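Local coordinates for MccB protein (Escherichia coli, PDB 6OM4) that adenylates the N-formylated peptide precursor MccA in an ATP-dependent, E1-like reaction that builds the nucleotide antibiotic microcin C7, at residues L155-L160 with T290-N295; L121-I126 with L144-Q149; A237-D242 with F286-F291. One frame throughout, in Å; residues are numbered along the deposited sequence.

Interaction 1: L155-L160 with T290-N295; sequences LTRQVL and TFAPVN. With POP (pyrophosphate 2-), chain G; ND7 (5'-O-[(S)-amino(hydroxy)phosphoryl]adenosine), chain M.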
loop_
_atom_site.group_PDB
_atom_site.type_symbol
_atom_site.label_atom_id
_atom_site.label_comp_id
_atom_site.label_asym_id
_atom_site.label_seq_id
_atom_site.Cartn_x
_atom_site.Cartn_y
_atom_site.Cartn_z
ATOM N N LEU A 155 -9.376 -8.091 19.657
ATOM C CA LEU A 155 -10.550 -7.638 18.891
ATOM C C LEU A 155 -10.568 -6.121 18.671
ATOM O O LEU A 155 -11.246 -5.618 17.737
ATOM C CB LEU A 155 -11.823 -8.120 19.599
ATOM C CG LEU A 155 -11.920 -9.640 19.755
ATOM C CD1 LEU A 155 -13.140 -10.062 20.528
ATOM C CD2 LEU A 155 -11.898 -10.298 18.389
ATOM N N THR A 156 -9.741 -5.358 19.402
ATOM C CA THR A 156 -9.678 -3.894 19.157
ATOM C C THR A 156 -9.173 -3.541 17.745
ATOM O O THR A 156 -9.663 -2.583 17.182
ATOM C CB THR A 156 -8.809 -3.191 20.202
ATOM O OG1 THR A 156 -7.477 -3.728 20.239
ATOM C CG2 THR A 156 -9.444 -3.295 21.565
ATOM N N ARG A 157 -8.235 -4.320 17.183
ATOM C CA ARG A 157 -7.524 -4.021 15.910
ATOM C C ARG A 157 -7.734 -5.110 14.834
ATOM O O ARG A 157 -7.643 -4.807 13.611
ATOM C CB ARG A 157 -6.002 -3.932 16.153
ATOM C CG ARG A 157 -5.577 -2.922 17.220
ATOM C CD ARG A 157 -4.246 -3.208 17.930
ATOM N NE ARG A 157 -3.786 -4.595 17.832
ATOM C CZ ARG A 157 -3.692 -5.495 18.809
ATOM N NH1 ARG A 157 -4.639 -5.662 19.749
ATOM N NH2 ARG A 157 -2.582 -6.213 18.808
ATOM N N GLN A 158 -7.967 -6.369 15.253
ATOM C CA GLN A 158 -7.822 -7.536 14.386
ATOM C C GLN A 158 -9.208 -7.848 13.836
ATOM O O GLN A 158 -9.925 -8.687 14.350
ATOM C CB GLN A 158 -7.120 -8.685 15.120
ATOM C CG GLN A 158 -5.721 -8.267 15.543
ATOM C CD GLN A 158 -4.795 -9.235 16.239
ATOM O OE1 GLN A 158 -4.933 -10.445 16.154
ATOM N NE2 GLN A 158 -3.862 -8.685 17.006
ATOM N N VAL A 159 -9.556 -7.079 12.800
ATOM C CA VAL A 159 -10.898 -6.798 12.380
ATOM C C VAL A 159 -11.604 -8.043 11.843
ATOM O O VAL A 159 -12.792 -8.071 11.812
ATOM C CB VAL A 159 -10.898 -5.647 11.351
ATOM C CG1 VAL A 159 -10.195 -5.998 10.055
ATOM C CG2 VAL A 159 -12.307 -5.156 11.108
ATOM N N LEU A 160 -10.851 -9.058 11.400
ATOM C CA LEU A 160 -11.507 -10.242 10.881
ATOM C C LEU A 160 -11.956 -11.220 11.966
ATOM O O LEU A 160 -12.754 -12.163 11.630
ATOM C CB LEU A 160 -10.573 -10.929 9.914
ATOM C CG LEU A 160 -10.104 -10.083 8.736
ATOM C CD1 LEU A 160 -9.127 -10.889 7.920
ATOM C CD2 LEU A 160 -11.281 -9.618 7.894
ATOM N N THR A 290 -1.059 -0.073 21.672
ATOM C CA THR A 290 -1.762 -0.221 20.355
ATOM C C THR A 290 -3.018 0.667 20.395
ATOM O O THR A 290 -3.586 0.915 21.452
ATOM C CB THR A 290 -2.075 -1.676 19.975
ATOM O OG1 THR A 290 -2.952 -2.263 20.931
ATOM C CG2 THR A 290 -0.846 -2.539 19.848
ATOM N N PHE A 291 -3.379 1.232 19.242
ATOM C CA PHE A 291 -4.629 1.950 19.068
ATOM C C PHE A 291 -5.139 1.654 17.653
ATOM O O PHE A 291 -4.343 1.799 16.746
ATOM C CB PHE A 291 -4.207 3.393 19.290
ATOM C CG PHE A 291 -5.289 4.427 19.224
ATOM C CD1 PHE A 291 -6.485 4.213 19.874
ATOM C CD2 PHE A 291 -5.061 5.615 18.567
ATOM C CE1 PHE A 291 -7.454 5.198 19.868
ATOM C CE2 PHE A 291 -6.035 6.599 18.557
ATOM C CZ PHE A 291 -7.220 6.373 19.209
ATOM N N ALA A 292 -6.364 1.131 17.461
ATOM C CA ALA A 292 -6.771 0.677 16.114
ATOM C C ALA A 292 -6.491 1.734 15.048
ATOM O O ALA A 292 -6.037 1.381 13.951
ATOM C CB ALA A 292 -8.225 0.260 16.086
ATOM N N PRO A 293 -6.801 3.031 15.252
ATOM C CA PRO A 293 -6.560 4.019 14.192
ATOM C C PRO A 293 -5.106 4.029 13.694
ATOM O O PRO A 293 -4.879 4.154 12.492
ATOM C CB PRO A 293 -6.942 5.339 14.842
ATOM C CG PRO A 293 -8.044 4.959 15.824
ATOM C CD PRO A 293 -7.613 3.600 16.356
ATOM N N VAL A 294 -4.140 3.857 14.605
ATOM C CA VAL A 294 -2.693 3.827 14.229
ATOM C C VAL A 294 -2.392 2.575 13.403
ATOM O O VAL A 294 -1.796 2.604 12.307
ATOM C CB VAL A 294 -1.827 3.933 15.492
ATOM C CG1 VAL A 294 -0.375 3.676 15.146
ATOM C CG2 VAL A 294 -2.003 5.305 16.154
ATOM N N ASN A 295 -2.844 1.448 13.932
ATOM C CA ASN A 295 -2.727 0.171 13.288
ATOM C C ASN A 295 -3.257 0.272 11.850
ATOM O O ASN A 295 -2.586 -0.118 10.862
ATOM C CB ASN A 295 -3.502 -0.895 14.060
ATOM C CG ASN A 295 -3.486 -2.237 13.380
ATOM O OD1 ASN A 295 -4.354 -2.534 12.526
ATOM N ND2 ASN A 295 -2.524 -3.034 13.787
HETATM P P1 POP G . -0.833 -8.314 21.300
HETATM O O1 POP G . -1.728 -7.093 21.509
HETATM O O2 POP G . 0.572 -7.961 20.844
HETATM O O3 POP G . -0.844 -9.341 22.425
HETATM O O POP G . -1.580 -8.997 20.056
HETATM P P2 POP G . -1.023 -10.259 19.183
HETATM O O4 POP G . -1.417 -9.984 17.762
HETATM O O5 POP G . 0.454 -10.379 19.378
HETATM O O6 POP G . -1.777 -11.438 19.619
HETATM O O1A ND7 M . 1.002 -8.086 17.816
HETATM P PA ND7 M . 0.467 -7.685 16.471
HETATM O O2A ND7 M . -0.954 -7.144 16.405
HETATM N N3A ND7 M . 1.552 -6.493 15.937
HETATM O "O5'" ND7 M . 0.518 -8.855 15.402
HETATM C "C5'" ND7 M . 1.805 -9.529 15.254
HETATM C "C4'" ND7 M . 1.464 -10.928 14.678
HETATM C "C3'" ND7 M . 0.841 -11.799 15.822
HETATM O "O3'" ND7 M . -0.324 -12.421 15.439
HETATM C "C2'" ND7 M . 2.076 -12.719 16.208
HETATM O "O2'" ND7 M . 1.608 -14.068 16.598
HETATM C "C1'" ND7 M . 2.797 -12.830 15.084
HETATM O "O4'" ND7 M . 2.587 -11.438 14.281
HETATM N N9 ND7 M . 4.220 -12.958 15.224
HETATM C C4 ND7 M . 4.998 -13.903 14.628
HETATM C C5 ND7 M . 6.275 -13.664 14.994
HETATM N N7 ND7 M . 6.291 -12.576 15.798
HETATM C C8 ND7 M . 5.047 -12.155 15.911
HETATM N N3 ND7 M . 4.684 -14.935 13.817
HETATM C C2 ND7 M . 5.633 -15.700 13.371
HETATM N N1 ND7 M . 6.906 -15.501 13.731
HETATM C C6 ND7 M . 7.251 -14.510 14.510
HETATM N N6 ND7 M . 8.640 -14.316 14.887
HETATM O O HOH W 1 -5.821 -1.657 20.787
#
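The chain of R157 runs past N295, A292 and T290 in turn in a partly buried loop-to-helix contact at the phosphate end of a Rossmann-type nucleotide site, the fold of the ThiF/E1 family. Segment 155-160 belongs to the loop between strand 141-146 and helix 170-181, while 290-295 leads into the first turn of helix 292-311, with F291 at its N-cap. The backbones come closest at R157 and A292, where the CA atoms are 4.8 Å apart. Along the arginine chain, CB rests near the amide carbon of N295, CG is 3.9 Å from CA of A292, and CD meets CB of T290 at 3.4 Å, with the two side chains crossing at about a right angle. A sharp bend at chi3 (-19°), close to eclipsed, turns the guanidinium back beside the threonine. T290 OG1 then sits over one face of that group, offset toward its rim, and Q158 NE2 lies over the opposite face, so the plane is held between a hydroxyl and an amide. ND7 O2A and POP O1 lie at the edge, near the plane, and T156 OG1 is also at the edge. R157 NH2 donates to POP O1 and to ND7 O2A, each at 3.0 Å, and to the bridging POP O at 3.2 Å; three acceptors for two protons mean that at least one proton is shared, in keeping with N-H...O angles between 139° and 148°. Q158 adds a bond from NE2 to POP O4 at 2.9 Å, and its OE1 is taken by K170, which also binds both ligands. The cationic group thus spans pyrophosphate and the adenylate-like phosphorus, where it probably offsets their negative charge. On the more exposed side a water links the two segments, 2.7 Å from T156 OG1 and 2.9 Å from T290 OG1.

Interaction 2: L121-I126 with L144-Q149; sequences LGCGGI and LIDNDQ. With MG (magnesium ion), chain F; ND7 (5'-O-[(S)-amino(hydroxy)phosphoryl]adenosine), chain M.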
loop_
_atom_site.group_PDB
_atom_site.type_symbol
_atom_site.label_atom_id
_atom_site.label_comp_id
_atom_site.label_asym_id
_atom_site.label_seq_id
_atom_site.Cartn_x
_atom_site.Cartn_y
_atom_site.Cartn_z
ATOM N N LEU A 121 3.381 -12.405 6.673
ATOM C CA LEU A 121 4.172 -12.948 7.776
ATOM C C LEU A 121 3.751 -12.195 9.040
ATOM O O LEU A 121 4.201 -11.062 9.288
ATOM C CB LEU A 121 5.667 -12.822 7.456
ATOM C CG LEU A 121 6.616 -13.327 8.546
ATOM C CD1 LEU A 121 6.269 -14.735 9.004
ATOM C CD2 LEU A 121 8.061 -13.260 8.072
ATOM N N GLY A 122 2.833 -12.819 9.787
ATOM C CA GLY A 122 2.214 -12.212 10.939
ATOM C C GLY A 122 0.797 -11.814 10.621
ATOM O O GLY A 122 0.579 -10.930 9.789
ATOM N N CYS A 123 -0.134 -12.409 11.371
ATOM C CA CYS A 123 -1.594 -12.345 11.172
ATOM C C CYS A 123 -2.293 -11.672 12.358
ATOM O O CYS A 123 -3.407 -12.023 12.720
ATOM C CB CYS A 123 -2.148 -13.750 10.979
ATOM S SG CYS A 123 -1.709 -14.472 9.372
ATOM N N GLY A 124 -1.673 -10.629 12.889
ATOM C CA GLY A 124 -2.244 -9.813 13.927
ATOM C C GLY A 124 -2.872 -8.550 13.367
ATOM O O GLY A 124 -3.548 -8.585 12.314
ATOM N N GLY A 125 -2.631 -7.407 14.028
ATOM C CA GLY A 125 -3.338 -6.174 13.652
ATOM C C GLY A 125 -3.040 -5.756 12.214
ATOM O O GLY A 125 -3.922 -5.447 11.370
ATOM N N ILE A 126 -1.749 -5.651 11.918
ATOM C CA ILE A 126 -1.364 -5.251 10.579
ATOM C C ILE A 126 -1.792 -6.315 9.567
ATOM O O ILE A 126 -2.380 -6.004 8.506
ATOM C CB ILE A 126 0.136 -4.943 10.506
ATOM C CG1 ILE A 126 0.497 -3.744 11.389
ATOM C CG2 ILE A 126 0.600 -4.806 9.065
ATOM C CD1 ILE A 126 -0.129 -2.435 11.033
ATOM N N LEU A 144 -0.802 -17.159 4.529
ATOM C CA LEU A 144 -0.865 -16.644 5.872
ATOM C C LEU A 144 0.052 -17.450 6.798
ATOM O O LEU A 144 -0.077 -18.674 6.916
ATOM C CB LEU A 144 -2.310 -16.735 6.367
ATOM C CG LEU A 144 -3.357 -16.129 5.457
ATOM C CD1 LEU A 144 -4.723 -16.580 5.903
ATOM C CD2 LEU A 144 -3.236 -14.611 5.446
ATOM N N ILE A 145 0.926 -16.741 7.510
ATOM C CA ILE A 145 1.898 -17.356 8.436
ATOM C C ILE A 145 1.749 -16.754 9.829
ATOM O O ILE A 145 1.948 -15.549 10.050
ATOM C CB ILE A 145 3.331 -17.167 7.903
ATOM C CG1 ILE A 145 3.369 -17.502 6.406
ATOM C CG2 ILE A 145 4.343 -17.978 8.716
ATOM C CD1 ILE A 145 4.775 -17.460 5.792
ATOM N N ASP A 146 1.471 -17.636 10.784
ATOM C CA ASP A 146 1.397 -17.274 12.193
ATOM C C ASP A 146 1.308 -18.586 12.959
ATOM O O ASP A 146 0.983 -19.617 12.367
ATOM C CB ASP A 146 0.187 -16.372 12.491
ATOM C CG ASP A 146 0.385 -15.396 13.654
ATOM O OD1 ASP A 146 0.799 -15.835 14.768
ATOM O OD2 ASP A 146 0.180 -14.177 13.433
ATOM N N ASN A 147 1.521 -18.515 14.270
ATOM C CA ASN A 147 1.342 -19.683 15.104
ATOM C C ASN A 147 0.523 -19.326 16.341
ATOM O O ASN A 147 0.405 -20.148 17.228
ATOM C CB ASN A 147 2.684 -20.232 15.565
ATOM C CG ASN A 147 2.559 -21.631 16.114
ATOM O OD1 ASN A 147 1.848 -22.451 15.519
ATOM N ND2 ASN A 147 3.226 -21.899 17.232
ATOM N N ASP A 148 -0.098 -18.137 16.369
ATOM C CA ASP A 148 -0.827 -17.701 17.543
ATOM C C ASP A 148 -2.327 -18.047 17.497
ATOM O O ASP A 148 -2.945 -18.238 16.459
ATOM C CB ASP A 148 -0.660 -16.198 17.716
ATOM C CG ASP A 148 -0.932 -15.664 19.108
ATOM O OD1 ASP A 148 -0.922 -16.462 20.091
ATOM O OD2 ASP A 148 -1.126 -14.427 19.215
ATOM N N GLN A 149 -2.912 -18.019 18.692
ATOM C CA GLN A 149 -4.348 -18.159 18.902
ATOM C C GLN A 149 -4.962 -16.778 19.172
ATOM O O GLN A 149 -4.311 -15.903 19.793
ATOM C CB GLN A 149 -4.627 -19.071 20.098
ATOM C CG GLN A 149 -4.262 -20.524 19.816
ATOM C CD GLN A 149 -2.780 -20.699 19.617
ATOM O OE1 GLN A 149 -1.973 -20.228 20.413
ATOM N NE2 GLN A 149 -2.403 -21.366 18.531
HETATM MG MG MG F . -1.491 -13.112 20.803
HETATM O O1A ND7 M . 1.002 -8.086 17.816
HETATM P PA ND7 M . 0.467 -7.685 16.471
HETATM O O2A ND7 M . -0.954 -7.144 16.405
HETATM N N3A ND7 M . 1.552 -6.493 15.937
HETATM O "O5'" ND7 M . 0.518 -8.855 15.402
HETATM C "C5'" ND7 M . 1.805 -9.529 15.254
HETATM C "C4'" ND7 M . 1.464 -10.928 14.678
HETATM C "C3'" ND7 M . 0.841 -11.799 15.822
HETATM O "O3'" ND7 M . -0.324 -12.421 15.439
HETATM C "C2'" ND7 M . 2.076 -12.719 16.208
HETATM O "O2'" ND7 M . 1.608 -14.068 16.598
HETATM C "C1'" ND7 M . 2.797 -12.830 15.084
HETATM O "O4'" ND7 M . 2.587 -11.438 14.281
HETATM N N9 ND7 M . 4.220 -12.958 15.224
HETATM C C4 ND7 M . 4.998 -13.903 14.628
HETATM C C5 ND7 M . 6.275 -13.664 14.994
HETATM N N7 ND7 M . 6.291 -12.576 15.798
HETATM C C8 ND7 M . 5.047 -12.155 15.911
HETATM N N3 ND7 M . 4.684 -14.935 13.817
HETATM C C2 ND7 M . 5.633 -15.700 13.371
HETATM N N1 ND7 M . 6.906 -15.501 13.731
HETATM C C6 ND7 M . 7.251 -14.510 14.510
HETATM N N6 ND7 M . 8.640 -14.316 14.887
HETATM O O HOH W 2 -1.231 -14.763 21.998
HETATM O O HOH W 3 -3.473 -13.588 20.574
HETATM O O HOH W 4 -1.809 -11.944 22.474
HETATM O O HOH W 5 0.648 -12.640 20.878
#
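Around the edge of the D146 carboxylate, near its plane, come the backbone N of C123 and the two ribose hydroxyls of ND7, while the backbone N of D148 approaches from out of the plane. On OD2 the N of C123 takes the anti lone pair at 2.7 Å in a fairly straight bond (159°), and ND7 O3' donates to the same oxygen at 2.7 Å. OD1 receives ND7 O2', also at 2.7 Å, the backbone N of D148, which arrives on the anti side but 32° out of the carboxylate plane, closing an Asx turn, and, weakly, the backbone N of N147. With CG anti to the backbone N (chi1 -150°), the acid reaches back over the glycine-rich loop, its OD2 3.4 Å from CB of C123.

Next to the carboxylate, the two neighbouring parallel strands of the beta-alpha-beta unit, 117-121 and 141-146, pair. G122 N donates to I145 O, while CD1 of L121 touches CG2 of I145 and SG of C123 lies against CB of L144. G122 has a positive phi, and its CA lies 3.5 Å from ND7 O4'. At the N-terminus of helix 125-136, G125 N donates to ND7 O2A at 2.9 Å. D148, two residues on from D146, binds magnesium through OD2.

This is the GxGxxG turn and ribose-binding acid of a Rossmann-type site: D146 gathers both ribose hydroxyls on its two oxygens, and the helix N-terminus probably steadies the phosphate charge. D148 OD2, four waters and POP O6, 2.1 Å from the magnesium ion, complete six-fold coordination, so the metal bridges aspartate and pyrophosphate.

Interaction 3: A237-D242 with F286-F291; sequences AGYVND and FKPATF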
loop_
_atom_site.group_PDB
_atom_site.type_symbol
_atom_site.label_atom_id
_atom_site.label_comp_id
_atom_site.label_asym_id
_atom_site.label_seq_id
_atom_site.Cartn_x
_atom_site.Cartn_y
_atom_site.Cartn_z
ATOM N N ALA A 237 5.579 -3.020 7.961
ATOM C CA ALA A 237 4.679 -1.985 8.452
ATOM C C ALA A 237 4.353 -2.285 9.904
ATOM O O ALA A 237 4.484 -3.423 10.345
ATOM C CB ALA A 237 3.394 -1.938 7.644
ATOM N N GLY A 238 3.884 -1.257 10.602
ATOM C CA GLY A 238 3.493 -1.401 11.968
ATOM C C GLY A 238 3.417 -0.044 12.628
ATOM O O GLY A 238 2.925 0.887 12.049
ATOM N N TYR A 239 3.871 0.023 13.876
ATOM C CA TYR A 239 3.744 1.238 14.665
ATOM C C TYR A 239 4.811 1.213 15.759
ATOM O O TYR A 239 5.227 0.151 16.229
ATOM C CB TYR A 239 2.333 1.381 15.255
ATOM C CG TYR A 239 1.801 0.064 15.749
ATOM C CD1 TYR A 239 2.160 -0.446 16.995
ATOM C CD2 TYR A 239 1.045 -0.720 14.915
ATOM C CE1 TYR A 239 1.730 -1.708 17.389
ATOM C CE2 TYR A 239 0.567 -1.944 15.315
ATOM C CZ TYR A 239 0.955 -2.466 16.534
ATOM O OH TYR A 239 0.458 -3.702 16.856
ATOM N N VAL A 240 5.236 2.412 16.149
ATOM C CA VAL A 240 5.970 2.613 17.339
ATOM C C VAL A 240 5.028 3.387 18.263
ATOM O O VAL A 240 4.829 4.593 18.080
ATOM C CB VAL A 240 7.297 3.364 17.127
ATOM C CG1 VAL A 240 8.102 3.300 18.404
ATOM C CG2 VAL A 240 8.096 2.776 15.982
ATOM N N ASN A 241 4.377 2.646 19.167
ATOM C CA ASN A 241 3.295 3.178 19.978
ATOM C C ASN A 241 2.296 3.915 19.065
ATOM O O ASN A 241 1.647 3.302 18.179
ATOM C CB ASN A 241 3.847 3.994 21.164
ATOM C CG ASN A 241 4.493 3.137 22.236
ATOM O OD1 ASN A 241 5.326 3.603 23.035
ATOM N ND2 ASN A 241 4.100 1.892 22.295
ATOM N N ASP A 242 2.182 5.244 19.229
ATOM C CA ASP A 242 1.161 6.078 18.590
ATOM C C ASP A 242 1.563 6.585 17.190
ATOM O O ASP A 242 0.795 7.336 16.585
ATOM C CB ASP A 242 0.849 7.266 19.509
ATOM C CG ASP A 242 2.089 7.928 20.086
ATOM O OD1 ASP A 242 2.715 8.665 19.377
ATOM O OD2 ASP A 242 2.445 7.638 21.245
ATOM N N PHE A 286 7.998 -4.877 27.361
ATOM C CA PHE A 286 7.389 -3.877 26.501
ATOM C C PHE A 286 6.193 -4.489 25.759
ATOM O O PHE A 286 6.250 -5.611 25.247
ATOM C CB PHE A 286 8.418 -3.330 25.516
ATOM C CG PHE A 286 7.821 -2.474 24.449
ATOM C CD1 PHE A 286 7.340 -1.215 24.768
ATOM C CD2 PHE A 286 7.760 -2.905 23.134
ATOM C CE1 PHE A 286 6.765 -0.434 23.783
ATOM C CE2 PHE A 286 7.183 -2.113 22.153
ATOM C CZ PHE A 286 6.705 -0.868 22.483
ATOM N N LYS A 287 5.069 -3.786 25.890
ATOM C CA LYS A 287 3.839 -3.980 25.145
ATOM C C LYS A 287 3.484 -2.639 24.503
ATOM O O LYS A 287 3.386 -1.613 25.177
ATOM C CB LYS A 287 2.715 -4.464 26.069
ATOM C CG LYS A 287 2.913 -5.834 26.711
ATOM C CD LYS A 287 1.728 -6.290 27.547
ATOM C CE LYS A 287 0.907 -7.428 26.975
ATOM N NZ LYS A 287 1.257 -7.793 25.581
ATOM N N PRO A 288 3.367 -2.560 23.167
ATOM C CA PRO A 288 3.028 -1.313 22.503
ATOM C C PRO A 288 1.713 -0.753 23.041
ATOM O O PRO A 288 0.794 -1.524 23.360
ATOM C CB PRO A 288 2.778 -1.721 21.054
ATOM C CG PRO A 288 3.576 -2.947 20.878
ATOM C CD PRO A 288 3.693 -3.627 22.219
ATOM N N ALA A 289 1.610 0.559 23.093
ATOM C CA ALA A 289 0.304 1.150 23.343
ATOM C C ALA A 289 -0.528 1.116 22.027
ATOM O O ALA A 289 -0.686 2.072 21.351
ATOM C CB ALA A 289 0.547 2.485 23.959
ATOM N N THR A 290 -1.059 -0.073 21.672
ATOM C CA THR A 290 -1.762 -0.221 20.355
ATOM C C THR A 290 -3.018 0.667 20.395
ATOM O O THR A 290 -3.586 0.915 21.452
ATOM C CB THR A 290 -2.075 -1.676 19.975
ATOM O OG1 THR A 290 -2.952 -2.263 20.931
ATOM C CG2 THR A 290 -0.846 -2.539 19.848
ATOM N N PHE A 291 -3.379 1.232 19.242
ATOM C CA PHE A 291 -4.629 1.950 19.068
ATOM C C PHE A 291 -5.139 1.654 17.653
ATOM O O PHE A 291 -4.343 1.799 16.746
ATOM C CB PHE A 291 -4.207 3.393 19.290
ATOM C CG PHE A 291 -5.289 4.427 19.224
ATOM C CD1 PHE A 291 -6.485 4.213 19.874
ATOM C CD2 PHE A 291 -5.061 5.615 18.567
ATOM C CE1 PHE A 291 -7.454 5.198 19.868
ATOM C CE2 PHE A 291 -6.035 6.599 18.557
ATOM C CZ PHE A 291 -7.220 6.373 19.209
#
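Y239 and the loop at P288 and T290 form one wall of the pocket where the formylated peptide meets the adenylate analogue. Y239 belongs to strand 234-240 of the central sheet, and its partner is the irregular stretch 286-291 between helices 273-285 and 292-311. The proline comes at the ring's edge, in plane: CB of P288 lies 3.8 Å from CE1 of Y239, and the two side chains cross at about a right angle. CG2 of T290 approaches obliquely, 3.5 Å from OH of Y239. The tyrosine ring therefore meets proline and threonine carbons of the loop as well as V294 and N295 of helix 292-311. A first torsion of 40° sets CG of Y239 between the backbone N and the carbonyl carbon, which directs the ring across to the loop and brings it up to ND7.

Beyond the strand end, N241 and D242 have the backbone angles of a type II' turn, leading into the antiparallel strand 243-250. The amide end of N241 reaches the loop where it folds into an inverse gamma turn at A289; N241 CG is 4.0 Å from A289 N, and the same amide comes up to the edge of the F286 ring. That ring is itself turned so that one face looks onto P288 N, 3.8 Å above its plane and toward its rim. The bound peptide completes the site: it hydrogen-bonds to the backbone of Y239, packs on the tyrosine through its own backbone, and lays an apolar side chain on P288. Here the hairpin end and the loop before helix 292-311 hold the peptide beside ND7 at a Rossmann-type nucleotide site of the ThiF/E1 family.

How the interactions relate
The three contacts line one bound-ligand site, with ND7 touched by all of them. Interactions 1 and 2 have centres 14 Å apart and meet where CD of Q158 packs on CA of G124 at 3.5 Å, so segment 155-160 and the glycine-rich turn enclose the phosphates together. Interaction 3 lies about 10 Å from interaction 1, centre to centre, and shares T290 and F291 with it; there V294 CG1 is 3.6 Å from Y239 CB. Between interactions 2 and 3, whose centres are 16 Å apart, I126 CG1 reaches G238 CA at 3.8 Å, joining the nucleotide turn to the peptide-binding strand. Ribose, phosphate and peptide sites thus adjoin one another.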